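Local coordinates for caspase Nc subunit 1 (Drosophila melanogaster, PDB 2FP3), which acts as an initiator caspase, a cysteine endopeptidase that takes part in the activation cascade of the caspases that execute apoptosis, at residues Leu64-Ile69 / Val133-Gly138; Glu83-Ser88 / Tyr255-Cys260; Val235-Thr240 / Ala297-Gly302; Val244-Leu249 / Asn285-Lys290. The protein carries 2 engineered substitutions. All blocks are in the same frame, centred on the assembly; numbering follows the deposited sequence.

Contact 1: Leu64-Ile69 / Val133-Gly138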
loop_
_atom_site.group_PDB
_atom_site.type_symbol
_atom_site.label_atom_id
_atom_site.label_comp_id
_atom_site.label_asym_id
_atom_site.label_seq_id
_atom_site.Cartn_x
_atom_site.Cartn_y
_atom_site.Cartn_z
ATOM N N LEU A 64 -4.878 -7.465 1.497
ATOM C CA LEU A 64 -4.693 -6.205 0.800
ATOM C C LEU A 64 -6.028 -5.502 0.631
ATOM O O LEU A 64 -6.987 -6.076 0.110
ATOM C CB LEU A 64 -4.088 -6.420 -0.595
ATOM C CG LEU A 64 -4.270 -5.212 -1.530
ATOM C CD1 LEU A 64 -3.480 -4.041 -0.983
ATOM C CD2 LEU A 64 -3.809 -5.542 -2.954
ATOM N N LEU A 65 -6.096 -4.262 1.090
ATOM C CA LEU A 65 -7.303 -3.466 0.922
ATOM C C LEU A 65 -6.909 -2.481 -0.165
ATOM O O LEU A 65 -6.077 -1.602 0.069
ATOM C CB LEU A 65 -7.662 -2.703 2.199
ATOM C CG LEU A 65 -8.738 -1.625 1.977
ATOM C CD1 LEU A 65 -10.029 -2.286 1.497
ATOM C CD2 LEU A 65 -8.979 -0.848 3.263
ATOM N N MET A 66 -7.475 -2.642 -1.357
ATOM C CA MET A 66 -7.146 -1.750 -2.457
ATOM C C MET A 66 -8.326 -0.872 -2.825
ATOM O O MET A 66 -9.380 -1.371 -3.203
ATOM C CB MET A 66 -6.721 -2.539 -3.687
ATOM C CG MET A 66 -5.836 -1.735 -4.613
ATOM S SD MET A 66 -6.102 -2.080 -6.343
ATOM C CE MET A 66 -5.525 -3.739 -6.462
ATOM N N VAL A 67 -8.150 0.438 -2.712
ATOM C CA VAL A 67 -9.211 1.376 -3.048
ATOM C C VAL A 67 -8.720 2.351 -4.127
ATOM O O VAL A 67 -7.901 3.228 -3.862
ATOM C CB VAL A 67 -9.658 2.152 -1.797
ATOM C CG1 VAL A 67 -10.651 3.236 -2.177
ATOM C CG2 VAL A 67 -10.266 1.189 -0.785
ATOM N N ASN A 68 -9.216 2.176 -5.347
ATOM C CA ASN A 68 -8.830 3.021 -6.471
ATOM C C ASN A 68 -9.999 3.928 -6.880
ATOM O O ASN A 68 -10.899 3.501 -7.606
ATOM C CB ASN A 68 -8.418 2.144 -7.659
ATOM C CG ASN A 68 -7.496 2.861 -8.632
ATOM O OD1 ASN A 68 -7.331 4.080 -8.570
ATOM N ND2 ASN A 68 -6.895 2.103 -9.545
ATOM N N ILE A 69 -9.985 5.169 -6.399
ATOM C CA ILE A 69 -11.033 6.142 -6.714
ATOM C C ILE A 69 -10.663 6.843 -8.022
ATOM O O ILE A 69 -9.576 7.414 -8.137
ATOM C CB ILE A 69 -11.148 7.205 -5.601
ATOM C CG1 ILE A 69 -11.382 6.520 -4.254
ATOM C CG2 ILE A 69 -12.275 8.174 -5.912
ATOM C CD1 ILE A 69 -11.445 7.477 -3.086
ATOM N N VAL A 133 -3.797 0.061 -0.038
ATOM C CA VAL A 133 -3.336 0.978 -1.064
ATOM C C VAL A 133 -4.524 1.831 -1.467
ATOM O O VAL A 133 -5.497 1.332 -2.036
ATOM C CB VAL A 133 -2.782 0.260 -2.311
ATOM C CG1 VAL A 133 -2.286 1.292 -3.309
ATOM C CG2 VAL A 133 -1.636 -0.664 -1.925
ATOM N N LEU A 134 -4.450 3.114 -1.131
ATOM C CA LEU A 134 -5.510 4.054 -1.457
ATOM C C LEU A 134 -5.005 4.951 -2.568
ATOM O O LEU A 134 -4.015 5.664 -2.403
ATOM C CB LEU A 134 -5.886 4.896 -0.236
ATOM C CG LEU A 134 -6.887 6.037 -0.462
ATOM C CD1 LEU A 134 -8.207 5.475 -0.984
ATOM C CD2 LEU A 134 -7.110 6.790 0.838
ATOM N N MET A 135 -5.678 4.903 -3.709
ATOM C CA MET A 135 -5.287 5.721 -4.846
ATOM C C MET A 135 -6.373 6.728 -5.173
ATOM O O MET A 135 -7.451 6.363 -5.635
ATOM C CB MET A 135 -5.000 4.825 -6.049
ATOM C CG MET A 135 -3.836 3.902 -5.794
ATOM S SD MET A 135 -3.693 2.584 -6.976
ATOM C CE MET A 135 -5.113 1.559 -6.499
ATOM N N THR A 136 -6.077 7.997 -4.913
ATOM C CA THR A 136 -7.009 9.089 -5.167
ATOM C C THR A 136 -6.230 10.402 -5.287
ATOM O O THR A 136 -5.015 10.394 -5.465
ATOM C CB THR A 136 -8.015 9.213 -4.016
ATOM O OG1 THR A 136 -8.932 10.281 -4.283
ATOM C CG2 THR A 136 -7.281 9.496 -2.723
ATOM N N HIS A 137 -6.934 11.525 -5.198
ATOM C CA HIS A 137 -6.300 12.835 -5.270
ATOM C C HIS A 137 -6.072 13.342 -3.846
ATOM O O HIS A 137 -6.885 13.094 -2.953
ATOM C CB HIS A 137 -7.190 13.821 -6.030
ATOM C CG HIS A 137 -7.344 13.504 -7.485
ATOM N ND1 HIS A 137 -6.269 13.270 -8.315
ATOM C CD2 HIS A 137 -8.446 13.426 -8.270
ATOM C CE1 HIS A 137 -6.700 13.065 -9.547
ATOM N NE2 HIS A 137 -8.018 13.154 -9.547
ATOM N N GLY A 138 -4.964 14.049 -3.641
ATOM C CA GLY A 138 -4.654 14.575 -2.321
ATOM C C GLY A 138 -4.455 16.079 -2.303
ATOM O O GLY A 138 -3.910 16.659 -3.243
#

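Contact 2: Glu83-Ser88 / Tyr255-Cys260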
loop_
_atom_site.group_PDB
_atom_site.type_symbol
_atom_site.label_atom_id
_atom_site.label_comp_id
_atom_site.label_asym_id
_atom_site.label_seq_id
_atom_site.Cartn_x
_atom_site.Cartn_y
_atom_site.Cartn_z
ATOM N N GLU A 83 -7.139 2.165 -13.717
ATOM C CA GLU A 83 -7.452 0.741 -13.721
ATOM C C GLU A 83 -6.206 -0.083 -14.017
ATOM O O GLU A 83 -6.108 -1.241 -13.614
ATOM C CB GLU A 83 -8.549 0.421 -14.744
ATOM C CG GLU A 83 -8.225 0.788 -16.182
ATOM C CD GLU A 83 -8.087 2.283 -16.389
ATOM O OE1 GLU A 83 -9.020 3.029 -16.020
ATOM O OE2 GLU A 83 -7.044 2.711 -16.925
ATOM N N LYS A 84 -5.250 0.520 -14.711
ATOM C CA LYS A 84 -4.013 -0.176 -15.039
ATOM C C LYS A 84 -3.269 -0.495 -13.744
ATOM O O LYS A 84 -2.575 -1.510 -13.644
ATOM C CB LYS A 84 -3.137 0.698 -15.944
ATOM C CG LYS A 84 -2.182 -0.075 -16.854
ATOM C CD LYS A 84 -1.135 -0.873 -16.084
ATOM C CE LYS A 84 -0.163 -1.556 -17.038
ATOM N NZ LYS A 84 0.909 -2.308 -16.335
ATOM N N ASP A 85 -3.417 0.378 -12.751
ATOM C CA ASP A 85 -2.762 0.174 -11.468
ATOM C C ASP A 85 -3.457 -0.952 -10.691
ATOM O O ASP A 85 -2.808 -1.826 -10.109
ATOM C CB ASP A 85 -2.771 1.474 -10.651
ATOM C CG ASP A 85 -2.013 2.606 -11.338
ATOM O OD1 ASP A 85 -0.953 2.338 -11.935
ATOM O OD2 ASP A 85 -2.471 3.767 -11.267
ATOM N N SER A 86 -4.781 -0.930 -10.688
ATOM C CA SER A 86 -5.549 -1.948 -9.999
ATOM C C SER A 86 -5.129 -3.336 -10.463
ATOM O O SER A 86 -4.986 -4.249 -9.648
ATOM C CB SER A 86 -7.036 -1.751 -10.272
ATOM O OG SER A 86 -7.445 -0.462 -9.871
ATOM N N LYS A 87 -4.928 -3.483 -11.771
ATOM C CA LYS A 87 -4.530 -4.763 -12.349
ATOM C C LYS A 87 -3.154 -5.175 -11.848
ATOM O O LYS A 87 -2.946 -6.317 -11.431
ATOM C CB LYS A 87 -4.504 -4.681 -13.879
ATOM C CG LYS A 87 -5.796 -4.178 -14.518
ATOM C CD LYS A 87 -5.630 -3.998 -16.030
ATOM C CE LYS A 87 -6.815 -3.269 -16.665
ATOM N NZ LYS A 87 -8.086 -4.039 -16.582
ATOM N N SER A 88 -2.206 -4.246 -11.896
ATOM C CA SER A 88 -0.852 -4.522 -11.438
ATOM C C SER A 88 -0.841 -4.938 -9.963
ATOM O O SER A 88 -0.249 -5.955 -9.597
ATOM C CB SER A 88 0.027 -3.283 -11.625
ATOM O OG SER A 88 0.151 -2.930 -12.994
ATOM N N TYR A 255 4.898 5.443 -9.708
ATOM C CA TYR A 255 5.397 4.936 -8.437
ATOM C C TYR A 255 4.876 3.507 -8.272
ATOM O O TYR A 255 5.640 2.573 -8.012
ATOM C CB TYR A 255 4.867 5.798 -7.291
ATOM C CG TYR A 255 5.164 5.229 -5.927
ATOM C CD1 TYR A 255 6.384 5.473 -5.301
ATOM C CD2 TYR A 255 4.226 4.443 -5.260
ATOM C CE1 TYR A 255 6.663 4.957 -4.041
ATOM C CE2 TYR A 255 4.497 3.918 -3.996
ATOM C CZ TYR A 255 5.718 4.185 -3.391
ATOM O OH TYR A 255 5.981 3.719 -2.121
ATOM N N ILE A 256 3.563 3.350 -8.427
ATOM C CA ILE A 256 2.917 2.048 -8.310
ATOM C C ILE A 256 3.469 1.019 -9.286
ATOM O O ILE A 256 3.751 -0.121 -8.903
ATOM C CB ILE A 256 1.402 2.157 -8.536
ATOM C CG1 ILE A 256 0.749 2.805 -7.325
ATOM C CG2 ILE A 256 0.804 0.779 -8.758
ATOM C CD1 ILE A 256 -0.715 3.068 -7.518
ATOM N N GLN A 257 3.616 1.410 -10.547
ATOM C CA GLN A 257 4.130 0.480 -11.541
ATOM C C GLN A 257 5.541 0.028 -11.203
ATOM O O GLN A 257 5.842 -1.170 -11.225
ATOM C CB GLN A 257 4.099 1.114 -12.934
ATOM C CG GLN A 257 2.689 1.421 -13.424
ATOM C CD GLN A 257 1.787 0.196 -13.421
ATOM O OE1 GLN A 257 0.665 0.238 -12.908
ATOM N NE2 GLN A 257 2.272 -0.900 -13.997
ATOM N N LYS A 258 6.400 0.987 -10.874
ATOM C CA LYS A 258 7.782 0.689 -10.537
ATOM C C LYS A 258 7.817 -0.196 -9.295
ATOM O O LYS A 258 8.659 -1.094 -9.169
ATOM C CB LYS A 258 8.549 1.987 -10.282
ATOM C CG LYS A 258 10.044 1.839 -10.471
ATOM C CD LYS A 258 10.375 1.412 -11.899
ATOM C CE LYS A 258 11.852 1.068 -12.047
ATOM N NZ LYS A 258 12.226 0.661 -13.430
ATOM N N PHE A 259 6.893 0.070 -8.374
ATOM C CA PHE A 259 6.805 -0.712 -7.151
ATOM C C PHE A 259 6.512 -2.176 -7.468
ATOM O O PHE A 259 7.197 -3.079 -6.980
ATOM C CB PHE A 259 5.702 -0.162 -6.248
ATOM C CG PHE A 259 5.464 -0.992 -5.025
ATOM C CD1 PHE A 259 6.485 -1.197 -4.099
ATOM C CD2 PHE A 259 4.228 -1.588 -4.804
ATOM C CE1 PHE A 259 6.277 -1.985 -2.970
ATOM C CE2 PHE A 259 4.013 -2.379 -3.675
ATOM C CZ PHE A 259 5.039 -2.575 -2.761
ATOM N N CYS A 260 5.488 -2.408 -8.284
ATOM C CA CYS A 260 5.119 -3.762 -8.652
ATOM C C CYS A 260 6.243 -4.429 -9.421
ATOM O O CYS A 260 6.479 -5.631 -9.260
ATOM C CB CYS A 260 3.845 -3.759 -9.489
ATOM S SG CYS A 260 2.379 -3.221 -8.579
#

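Contact 3: Val235-Thr240 / Ala297-Gly302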
loop_
_atom_site.group_PDB
_atom_site.type_symbol
_atom_site.label_atom_id
_atom_site.label_comp_id
_atom_site.label_asym_id
_atom_site.label_seq_id
_atom_site.Cartn_x
_atom_site.Cartn_y
_atom_site.Cartn_z
ATOM N N VAL A 235 4.233 4.034 6.189
ATOM C CA VAL A 235 3.341 4.891 5.423
ATOM C C VAL A 235 4.152 5.307 4.212
ATOM O O VAL A 235 5.157 6.007 4.330
ATOM C CB VAL A 235 2.897 6.133 6.215
ATOM C CG1 VAL A 235 2.001 7.012 5.342
ATOM C CG2 VAL A 235 2.135 5.700 7.461
ATOM N N CYS A 236 3.715 4.855 3.043
ATOM C CA CYS A 236 4.421 5.128 1.799
ATOM C C CYS A 236 3.735 6.182 0.948
ATOM O O CYS A 236 2.508 6.201 0.832
ATOM C CB CYS A 236 4.565 3.821 1.022
ATOM S SG CYS A 236 5.120 2.469 2.088
ATOM N N TYR A 237 4.542 7.055 0.358
ATOM C CA TYR A 237 4.045 8.139 -0.477
ATOM C C TYR A 237 4.818 8.175 -1.788
ATOM O O TYR A 237 5.886 7.584 -1.902
ATOM C CB TYR A 237 4.275 9.489 0.200
ATOM C CG TYR A 237 3.971 9.564 1.675
ATOM C CD1 TYR A 237 2.663 9.703 2.124
ATOM C CD2 TYR A 237 5.001 9.548 2.618
ATOM C CE1 TYR A 237 2.378 9.832 3.480
ATOM C CE2 TYR A 237 4.730 9.672 3.977
ATOM C CZ TYR A 237 3.410 9.816 4.403
ATOM O OH TYR A 237 3.109 9.953 5.744
ATOM N N ALA A 238 4.273 8.887 -2.768
ATOM C CA ALA A 238 4.929 9.063 -4.060
ATOM C C ALA A 238 5.257 10.556 -4.089
ATOM O O ALA A 238 4.825 11.293 -4.976
ATOM C CB ALA A 238 3.984 8.702 -5.194
ATOM N N ASN A 239 6.025 10.980 -3.089
ATOM C CA ASN A 239 6.422 12.371 -2.891
ATOM C C ASN A 239 6.915 13.137 -4.116
ATOM O O ASN A 239 8.101 13.121 -4.448
ATOM C CB ASN A 239 7.475 12.436 -1.787
ATOM C CG ASN A 239 7.422 13.730 -1.013
ATOM O OD1 ASN A 239 6.374 14.113 -0.489
ATOM N ND2 ASN A 239 8.556 14.410 -0.925
ATOM N N THR A 240 5.980 13.819 -4.770
ATOM C CA THR A 240 6.253 14.634 -5.946
ATOM C C THR A 240 5.059 15.565 -6.165
ATOM O O THR A 240 3.915 15.117 -6.268
ATOM C CB THR A 240 6.493 13.770 -7.202
ATOM O OG1 THR A 240 7.818 13.227 -7.154
ATOM C CG2 THR A 240 6.335 14.599 -8.470
ATOM N N ALA A 297 9.016 8.150 -0.946
ATOM C CA ALA A 297 9.304 8.346 0.475
ATOM C C ALA A 297 8.366 7.531 1.369
ATOM O O ALA A 297 7.296 7.119 0.940
ATOM C CB ALA A 297 9.182 9.833 0.823
ATOM N N TYR A 298 8.769 7.286 2.613
ATOM C CA TYR A 298 7.920 6.555 3.550
ATOM C C TYR A 298 8.319 6.842 4.987
ATOM O O TYR A 298 9.465 7.200 5.253
ATOM C CB TYR A 298 7.995 5.041 3.303
ATOM C CG TYR A 298 9.354 4.419 3.588
ATOM C CD1 TYR A 298 10.341 4.350 2.598
ATOM C CD2 TYR A 298 9.637 3.860 4.837
ATOM C CE1 TYR A 298 11.566 3.724 2.841
ATOM C CE2 TYR A 298 10.859 3.244 5.090
ATOM C CZ TYR A 298 11.816 3.173 4.092
ATOM O OH TYR A 298 13.010 2.530 4.346
ATOM N N ASP A 299 7.371 6.684 5.910
ATOM C CA ASP A 299 7.651 6.898 7.326
ATOM C C ASP A 299 7.668 5.569 8.060
ATOM O O ASP A 299 6.753 4.748 7.912
ATOM C CB ASP A 299 6.596 7.775 7.998
ATOM C CG ASP A 299 6.307 9.037 7.239
ATOM O OD1 ASP A 299 7.242 9.628 6.658
ATOM O OD2 ASP A 299 5.131 9.441 7.242
ATOM N N ASN A 300 8.710 5.365 8.859
ATOM C CA ASN A 300 8.843 4.149 9.639
ATOM C C ASN A 300 8.321 4.467 11.041
ATOM O O ASN A 300 8.975 5.186 11.801
ATOM C CB ASN A 300 10.310 3.723 9.709
ATOM C CG ASN A 300 10.479 2.344 10.292
ATOM O OD1 ASN A 300 9.844 2.011 11.287
ATOM N ND2 ASN A 300 11.341 1.530 9.680
ATOM N N LEU A 301 7.134 3.958 11.368
ATOM C CA LEU A 301 6.541 4.196 12.679
ATOM C C LEU A 301 6.710 2.941 13.522
ATOM O O LEU A 301 5.818 2.093 13.602
ATOM C CB LEU A 301 5.057 4.533 12.542
ATOM C CG LEU A 301 4.673 5.612 11.525
ATOM C CD1 LEU A 301 3.161 5.836 11.557
ATOM C CD2 LEU A 301 5.398 6.902 11.853
ATOM N N GLY A 302 7.864 2.820 14.160
ATOM C CA GLY A 302 8.115 1.648 14.962
ATOM C C GLY A 302 8.058 0.364 14.141
ATOM O O GLY A 302 7.782 -0.691 14.693
#

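Contact 4: Val244-Leu249 / Asn285-Lys290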
loop_
_atom_site.group_PDB
_atom_site.type_symbol
_atom_site.label_atom_id
_atom_site.label_comp_id
_atom_site.label_asym_id
_atom_site.label_seq_id
_atom_site.Cartn_x
_atom_site.Cartn_y
_atom_site.Cartn_z
ATOM N N VAL A 244 1.888 14.998 -13.987
ATOM C CA VAL A 244 1.964 14.546 -15.375
ATOM C C VAL A 244 3.320 13.889 -15.631
ATOM O O VAL A 244 4.366 14.501 -15.411
ATOM C CB VAL A 244 1.776 15.724 -16.362
ATOM C CG1 VAL A 244 1.788 15.213 -17.797
ATOM C CG2 VAL A 244 0.467 16.446 -16.065
ATOM N N THR A 245 3.296 12.640 -16.092
ATOM C CA THR A 245 4.525 11.895 -16.365
ATOM C C THR A 245 4.310 10.867 -17.474
ATOM O O THR A 245 3.178 10.464 -17.742
ATOM C CB THR A 245 5.013 11.147 -15.097
ATOM O OG1 THR A 245 5.260 12.090 -14.049
ATOM C CG2 THR A 245 6.293 10.374 -15.381
ATOM N N HIS A 246 5.399 10.456 -18.120
ATOM C CA HIS A 246 5.343 9.455 -19.181
ATOM C C HIS A 246 4.387 9.872 -20.300
ATOM O O HIS A 246 3.808 9.029 -20.977
ATOM C CB HIS A 246 4.917 8.108 -18.574
ATOM C CG HIS A 246 5.021 6.946 -19.513
ATOM N ND1 HIS A 246 4.117 6.721 -20.528
ATOM C CD2 HIS A 246 5.919 5.935 -19.580
ATOM C CE1 HIS A 246 4.451 5.622 -21.179
ATOM N NE2 HIS A 246 5.541 5.125 -20.623
ATOM N N ARG A 247 4.235 11.180 -20.485
ATOM C CA ARG A 247 3.356 11.747 -21.510
ATOM C C ARG A 247 1.880 11.366 -21.346
ATOM O O ARG A 247 0.999 12.078 -21.827
ATOM C CB ARG A 247 3.823 11.345 -22.918
ATOM C CG ARG A 247 3.183 10.069 -23.455
ATOM C CD ARG A 247 3.442 9.880 -24.940
ATOM N NE ARG A 247 2.674 8.763 -25.486
ATOM C CZ ARG A 247 2.901 7.487 -25.195
ATOM N NH1 ARG A 247 3.879 7.155 -24.361
ATOM N NH2 ARG A 247 2.147 6.538 -25.734
ATOM N N ASP A 248 1.611 10.246 -20.677
ATOM C CA ASP A 248 0.237 9.794 -20.466
ATOM C C ASP A 248 0.046 9.049 -19.141
ATOM O O ASP A 248 -0.565 7.978 -19.103
ATOM C CB ASP A 248 -0.216 8.902 -21.637
ATOM C CG ASP A 248 0.589 7.611 -21.750
ATOM O OD1 ASP A 248 1.828 7.682 -21.871
ATOM O OD2 ASP A 248 -0.023 6.520 -21.727
ATOM N N LEU A 249 0.562 9.624 -18.056
ATOM C CA LEU A 249 0.446 9.018 -16.731
ATOM C C LEU A 249 0.656 10.031 -15.611
ATOM O O LEU A 249 0.931 11.206 -15.860
ATOM C CB LEU A 249 1.460 7.881 -16.565
ATOM C CG LEU A 249 1.157 6.529 -17.211
ATOM C CD1 LEU A 249 2.300 5.570 -16.931
ATOM C CD2 LEU A 249 -0.148 5.974 -16.658
ATOM N N ASN A 285 15.050 8.298 -10.756
ATOM C CA ASN A 285 15.950 8.393 -11.896
ATOM C C ASN A 285 15.157 8.309 -13.195
ATOM O O ASN A 285 14.993 7.228 -13.761
ATOM C CB ASN A 285 16.984 7.264 -11.847
ATOM C CG ASN A 285 18.028 7.376 -12.947
ATOM O OD1 ASN A 285 18.861 6.485 -13.121
ATOM N ND2 ASN A 285 17.990 8.477 -13.689
ATOM N N LYS A 286 14.663 9.450 -13.664
ATOM C CA LYS A 286 13.895 9.479 -14.899
ATOM C C LYS A 286 13.637 10.893 -15.418
ATOM O O LYS A 286 14.529 11.743 -15.410
ATOM C CB LYS A 286 12.563 8.751 -14.705
ATOM C CG LYS A 286 11.630 9.416 -13.710
ATOM C CD LYS A 286 10.276 8.733 -13.695
ATOM C CE LYS A 286 9.631 8.725 -15.077
ATOM N NZ LYS A 286 9.381 10.093 -15.603
ATOM N N ARG A 287 12.407 11.133 -15.863
ATOM C CA ARG A 287 12.013 12.423 -16.418
ATOM C C ARG A 287 10.849 13.084 -15.678
ATOM O O ARG A 287 10.171 12.456 -14.866
ATOM C CB ARG A 287 11.642 12.236 -17.891
ATOM C CG ARG A 287 10.649 11.105 -18.115
ATOM C CD ARG A 287 10.461 10.776 -19.584
ATOM N NE ARG A 287 9.581 9.622 -19.762
ATOM C CZ ARG A 287 9.256 9.099 -20.939
ATOM N NH1 ARG A 287 9.735 9.622 -22.060
ATOM N NH2 ARG A 287 8.447 8.050 -20.998
ATOM N N THR A 288 10.638 14.364 -15.976
ATOM C CA THR A 288 9.571 15.179 -15.396
ATOM C C THR A 288 9.256 14.966 -13.909
ATOM O O THR A 288 8.091 14.838 -13.528
ATOM C CB THR A 288 8.260 15.019 -16.213
ATOM O OG1 THR A 288 7.241 15.860 -15.659
ATOM C CG2 THR A 288 7.784 13.576 -16.196
ATOM N N LYS A 289 10.294 14.946 -13.074
ATOM C CA LYS A 289 10.131 14.771 -11.627
ATOM C C LYS A 289 11.478 14.623 -10.925
ATOM O O LYS A 289 11.540 14.303 -9.737
ATOM C CB LYS A 289 9.262 13.545 -11.314
ATOM C CG LYS A 289 9.888 12.206 -11.672
ATOM C CD LYS A 289 8.977 11.042 -11.287
ATOM C CE LYS A 289 7.678 11.050 -12.081
ATOM N NZ LYS A 289 6.800 9.903 -11.727
ATOM N N LYS A 290 12.552 14.859 -11.671
ATOM C CA LYS A 290 13.905 14.753 -11.139
ATOM C C LYS A 290 14.491 16.152 -10.964
ATOM O O LYS A 290 15.442 16.527 -11.647
ATOM C CB LYS A 290 14.775 13.933 -12.099
ATOM C CG LYS A 290 16.147 13.549 -11.559
ATOM C CD LYS A 290 16.909 12.699 -12.569
ATOM C CE LYS A 290 18.223 12.184 -12.000
ATOM N NZ LYS A 290 19.144 13.288 -11.616
#

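Contact 1: Leu64-Ile69 / Val133-Gly138
Val67 pairs with Leu134 in a regular parallel arrangement, the strand axes lying 4.8 Å apart and their directions diverging by 2°. Val67 bonds through both backbone atoms to the residues flanking Leu134, its N to Val133 O (2.9 Å) and its O to Met135 N (2.8 Å). Val133 N to Leu65 O and Ile69 N to Met135 O extend the same pattern at the two ends. On the face carrying Met66, Asn68, Val133 and Met135, the thioether of Met135 reaches across the strand gap. A bend at its last torsion (chi3 -71°) turns CE back over Asn68, 3.5 Å from Asn68 CG, while Met66 SD lies 3.8 Å from the same Met135 CE. The buried amide of Asn68 is held from outside the pair: its OD1 accepts from Arg79 NH1 and its ND2 donates to Ser86 OG and Ala82 O, so its rotation is fixed. Helix 82-95 lies over this face, with Leu89 against both Met66 and Val133. On the other face Val67 and Leu134 run side by side, Val67 CG1 3.5 Å from Leu134 CD1, and Phe111 of helix 108-119 packs on both. Next along, Ile69 CD1 rests 4.0 Å from Thr136 OG1, a hydroxyl hydrogen-bonded to Tyr72 OH and Glu148 O. Two parallel strands with helices on both faces form the inner part of the caspase domain sheet, and His137, an active-site residue by similarity, directly follows Thr136, as expected of a fold that gathers its catalytic residues near the C-terminal ends of its parallel strands.

Contact 2: Glu83-Ser88 / Tyr255-Cys260
Asp85 and Ile256 meet where helices 82-95 and 251-266 of the caspase α/β fold run next to each other on one face of the central sheet. The two short segments point nearly the same way, with 20° between their directions and 9.9 Å between their axes, so side chains rather than backbones fill the interface. Asp85 can be followed outward. Its CB lies 4.1 Å from both Ile256 CD1 and Ile256 CG2, an apolar footing at the base of a charged side chain. With CG beside the backbone N (chi1 -62°), the carboxylate is carried along the groove between the helices. There its carbon CG is also 4.1 Å from Ile256 CD1, and the group splits: OD1 comes to the carboxamide of Gln257, whose CD is 3.8 Å away, while OD2 is hydrogen-bonded to Ser253 OG, one turn earlier on the second helix. The carboxylate and amide planes differ by only 27°, so the two flat groups are nearly coplanar although the side chains cross at about a right angle. Ser88, one turn on from Asp85, approaches the same carboxamide, its OG 3.6 Å from Gln257 CD. Beneath this polar layer Ile256 and Cys260 also pack on Leu89, and Ile256 and Asp85 both reach Met135 of the sheet. At the far end of the groove, Cys260 SG stands 3.8 Å from Ser88 CB.

Contact 3: Val235-Thr240 / Ala297-Gly302
Tyr237 and Asp299 form the side-chain bond of this antiparallel pair: Tyr237 OH donates to Asp299 OD2 at 2.6 Å. The carboxylate oxygen lies at the edge of the phenol, near the ring plane, whereas the hydroxyl meets OD2 on its syn side but 32° out of the carboxylate plane; the two planes stand 61° apart. Tyr237 OH has two polar partners, Asp299 OD2 and Lys161 NZ, and the nearby ammonium would probably strengthen its donation to Asp299. Both side chains leave the backbone with CG beside N (chi1 -43° for Tyr237), which brings them together across neighbouring hydrogen-bonded pairs. The backbone sets that register. Asp299 N bonds to Val235 O at 2.8 Å and Val235 N returns the bond to Asp299 O, while Tyr237 N reaches Ala297 O at 2.8 Å and the reverse bond, Ala297 N to Tyr237 O, is weak at 3.3 Å. Farther along this face Val235 CG2 lies 4.2 Å from Leu301 CD1. The other face belongs to the non-hydrogen-bonded pair Cys236 and Tyr298, SG 4.0 Å from Tyr298 CB; the Tyr298 ring swings away, its OH bonded to Glu273 and Lys277 of helix 272-284. The side chain of Tyr237 lies about 4 Å from that of Ala184, the engineered residue at the inferred active-site position. Antiparallel strand 297-301 thus borders strand 233-237, the last parallel strand of the caspase core, which also pairs with strand 177-181 through backbone bonds of Cys236; Tyr255 of helix 251-266 packs on Cys236 and Met157 of helix 157-162 on Tyr237.

Contact 4: Val244-Leu249 / Asn285-Lys290
Val244 O is met by two hydroxyls, that of Thr288 across the contact at 3.2 Å from OG1 and that of its own neighbour Thr245, whose OG1 bond at 2.9 Å is weak. The Thr288 donor sits almost straight beyond the carbonyl, at a C=O...O angle of 164°. Beside this polar point the methyls touch, Thr245 CG2 lying 3.6 Å from Thr288 CG2, and the Lys289 chain crosses Thr245 at about a right angle with CE 3.3 Å from Thr245 OG1. At the other end Arg287, extended from CG to NE, presents its guanidinium edge to His246: NH2 is 3.6 Å from His246 CD2, and the planes are 85° apart. His246 ND1 donates to Asp248 OD1 at 2.8 Å, the oxygen within 1° of the ring plane, which would limit the rotation of the imidazole. Trp254 of helix 251-266 touches both loops, its ring meeting that of His246 and taking a cation-pi contact from Lys286. The segments carry no regular structure; they lie in the loops after strand 233-237 and before strand 297-301, a position consistent with the surface loops that border the substrate groove in related caspases.

How the contacts relate
Contacts 1 and 3 share one sheet, centres about 15 Å apart, with contact 2 beside it. Contact 2 touches contact 1 through Asn68 ND2 and Ser86 OG (2.6 Å, probably a hydrogen bond) and contact 3 where Tyr255 CB meets Ala238 CB at 3.7 Å. Contact 4, nested in the loop closed by contact 3, has its centre about 21 Å from the chain's centre; Thr240 CG2 packs 4.2 Å from Lys289 CB. The active site borders contacts 1 and 3: contact 1 holds His137, assigned by similarity, whose side chain is about 10 Å from that of Val244, and the Tyr237 side chain is about 4 Å from that of Ala184, the engineered residue at the inferred active-site position.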